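Local coordinates for flocculation protein FLO11 (Saccharomyces cerevisiae, PDB 4UYT) that mediates homotypic cell-cell adhesion between yeast cells during flocculation and also supports adhesion to substrates, invasive growth and biofilm development, at residues 10-15 against 165-170. Numbering follows the deposited sequence.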
loop_
_atom_site.group_PDB
_atom_site.type_symbol
_atom_site.label_atom_id
_atom_site.label_comp_id
_atom_site.label_asym_id
_atom_site.label_seq_id
_atom_site.Cartn_x
_atom_site.Cartn_y
_atom_site.Cartn_z
ATOM N N SER A 10 0.520 18.328 2.546
ATOM C CA SER A 10 -0.837 17.830 2.249
ATOM C C SER A 10 -0.770 16.558 1.415
ATOM O O SER A 10 -0.439 16.593 0.245
ATOM C CB SER A 10 -1.601 18.887 1.480
ATOM O OG SER A 10 -2.911 18.446 1.132
ATOM N N ILE A 11 -1.190 15.446 2.005
ATOM C CA ILE A 11 -1.250 14.162 1.359
ATOM C C ILE A 11 -2.733 13.859 1.246
ATOM O O ILE A 11 -3.422 13.767 2.256
ATOM C CB ILE A 11 -0.518 13.085 2.178
ATOM C CG1 ILE A 11 0.948 13.470 2.394
ATOM C CG2 ILE A 11 -0.647 11.745 1.501
ATOM C CD1 ILE A 11 1.609 12.664 3.480
ATOM N N VAL A 12 -3.232 13.730 0.030
ATOM C CA VAL A 12 -4.678 13.701 -0.202
ATOM C C VAL A 12 -5.132 12.337 -0.699
ATOM O O VAL A 12 -4.626 11.831 -1.700
ATOM C CB VAL A 12 -5.074 14.789 -1.191
ATOM C CG1 VAL A 12 -6.580 14.845 -1.354
ATOM C CG2 VAL A 12 -4.534 16.131 -0.726
ATOM N N ASN A 13 -6.130 11.773 -0.011
ATOM C CA ASN A 13 -6.862 10.624 -0.508
ATOM C C ASN A 13 -7.660 11.085 -1.704
ATOM O O ASN A 13 -8.504 11.971 -1.582
ATOM C CB ASN A 13 -7.729 10.107 0.618
ATOM C CG ASN A 13 -8.661 8.983 0.213
ATOM O OD1 ASN A 13 -9.083 8.868 -0.931
ATOM N ND2 ASN A 13 -9.005 8.149 1.170
ATOM N N GLY A 14 -7.365 10.512 -2.876
ATOM C CA GLY A 14 -7.945 10.990 -4.115
ATOM C C GLY A 14 -9.344 10.519 -4.434
ATOM O O GLY A 14 -9.887 10.935 -5.438
ATOM N N CYS A 15 -9.934 9.676 -3.592
ATOM C CA CYS A 15 -11.251 9.123 -3.879
ATOM C C CYS A 15 -11.920 8.542 -2.638
ATOM O O CYS A 15 -12.240 7.357 -2.608
ATOM C CB CYS A 15 -11.191 8.075 -5.007
ATOM S SG CYS A 15 -9.906 6.832 -4.795
ATOM N N GLY A 165 -6.198 5.570 -4.133
ATOM C CA GLY A 165 -5.033 6.325 -4.566
ATOM C C GLY A 165 -4.875 7.628 -3.800
ATOM O O GLY A 165 -5.815 8.091 -3.115
ATOM N N PHE A 166 -3.684 8.219 -3.890
ATOM C CA PHE A 166 -3.301 9.419 -3.165
ATOM C C PHE A 166 -2.573 10.344 -4.093
ATOM O O PHE A 166 -1.964 9.910 -5.085
ATOM C CB PHE A 166 -2.391 9.078 -1.981
ATOM C CG PHE A 166 -3.108 8.367 -0.889
ATOM C CD1 PHE A 166 -3.325 6.994 -0.953
ATOM C CD2 PHE A 166 -3.571 9.071 0.235
ATOM C CE1 PHE A 166 -4.035 6.364 0.056
ATOM C CE2 PHE A 166 -4.266 8.417 1.248
ATOM C CZ PHE A 166 -4.476 7.075 1.151
ATOM N N TYR A 167 -2.550 11.624 -3.735
ATOM C CA TYR A 167 -1.753 12.594 -4.479
ATOM C C TYR A 167 -1.163 13.611 -3.517
ATOM O O TYR A 167 -1.544 13.725 -2.352
ATOM C CB TYR A 167 -2.597 13.232 -5.583
ATOM C CG TYR A 167 -3.752 14.117 -5.147
ATOM C CD1 TYR A 167 -3.525 15.406 -4.700
ATOM C CD2 TYR A 167 -5.063 13.720 -5.327
ATOM C CE1 TYR A 167 -4.533 16.272 -4.399
ATOM C CE2 TYR A 167 -6.121 14.598 -5.029
ATOM C CZ TYR A 167 -5.823 15.878 -4.550
ATOM O OH TYR A 167 -6.801 16.802 -4.242
ATOM N N TRP A 168 -0.176 14.349 -4.009
ATOM C CA TRP A 168 0.570 15.302 -3.194
ATOM C C TRP A 168 1.263 16.303 -4.132
ATOM O O TRP A 168 1.246 16.179 -5.343
ATOM C CB TRP A 168 1.588 14.607 -2.320
ATOM C CG TRP A 168 2.530 13.698 -3.041
ATOM C CD1 TRP A 168 3.647 14.053 -3.761
ATOM C CD2 TRP A 168 2.455 12.283 -3.115
ATOM N NE1 TRP A 168 4.260 12.939 -4.285
ATOM C CE2 TRP A 168 3.568 11.834 -3.886
ATOM C CE3 TRP A 168 1.583 11.327 -2.571
ATOM C CZ2 TRP A 168 3.857 10.495 -4.082
ATOM C CZ3 TRP A 168 1.863 9.998 -2.771
ATOM C CH2 TRP A 168 2.995 9.592 -3.513
ATOM N N ASN A 169 1.889 17.299 -3.525
ATOM C CA ASN A 169 2.512 18.366 -4.291
ATOM C C ASN A 169 3.788 17.905 -5.028
ATOM O O ASN A 169 4.662 17.265 -4.444
ATOM C CB ASN A 169 2.847 19.561 -3.426
ATOM C CG ASN A 169 1.639 20.452 -3.174
ATOM O OD1 ASN A 169 0.502 19.983 -3.068
ATOM N ND2 ASN A 169 1.879 21.738 -3.052
ATOM N N ILE A 170 3.902 18.336 -6.264
ATOM C CA ILE A 170 5.111 18.140 -7.066
ATOM C C ILE A 170 6.302 18.731 -6.319
ATOM O O ILE A 170 6.259 19.881 -5.847
ATOM C CB ILE A 170 4.941 18.783 -8.449
ATOM C CG1 ILE A 170 3.847 18.069 -9.252
ATOM C CG2 ILE A 170 6.258 18.783 -9.226
ATOM C CD1 ILE A 170 3.329 18.870 -10.429
HETATM O O HOH W 1 1.757 17.833 -0.710
#
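Val-12 and Tyr-167 form the hydrogen-bonded pair of a short antiparallel strand pairing, a worked example of how the two ends of the N-terminal Flo11 domain, a β-sandwich of fibronectin type III-like build, can be joined in one sheet. Their two backbone bonds are both 2.9 Å long, Val-12 N to Tyr-167 O and Tyr-167 N to Val-12 O, and Gly-14 N donates to Gly-165 O at 2.9 Å. On the face that carries the Val-12 and Tyr-167 side chains, the isopropyl group of Val-12 sits over the phenol ring in a CH-π contact, CB 3.7 Å from the ring centroid and 17° off its normal. Tyr-167 has chi1 67°, placing CG between its own N and carbonyl carbon, and this swings the ring across Val-12; CG1 settles 3.4 Å from CZ, near the hydroxyl end. Phe-166 occupies the other face, where CE2 packs 3.9 Å from CB of its non-hydrogen-bonded partner Asn-13 and CD2 approaches CG2 of Ile-11; the Phe-166 side chain also touches Leu-34 and Val-36 of strand 32-43. Past the paired residues, toward Ser-10, a water takes over from direct pairing, donating to Ser-10 O and accepting from Asn-169 N. Strand 166-169 is the central one of three, its far edge bonded to strand 113-115, whereas strand 12-13 is outermost. Cys-15 is tied to Cys-150 by a disulfide. An Asx turn spans Asn-13 to Cys-15: Asn-13 OD1 accepts from Cys-15 N at 2.9 Å, within the plane of its amide carbonyl.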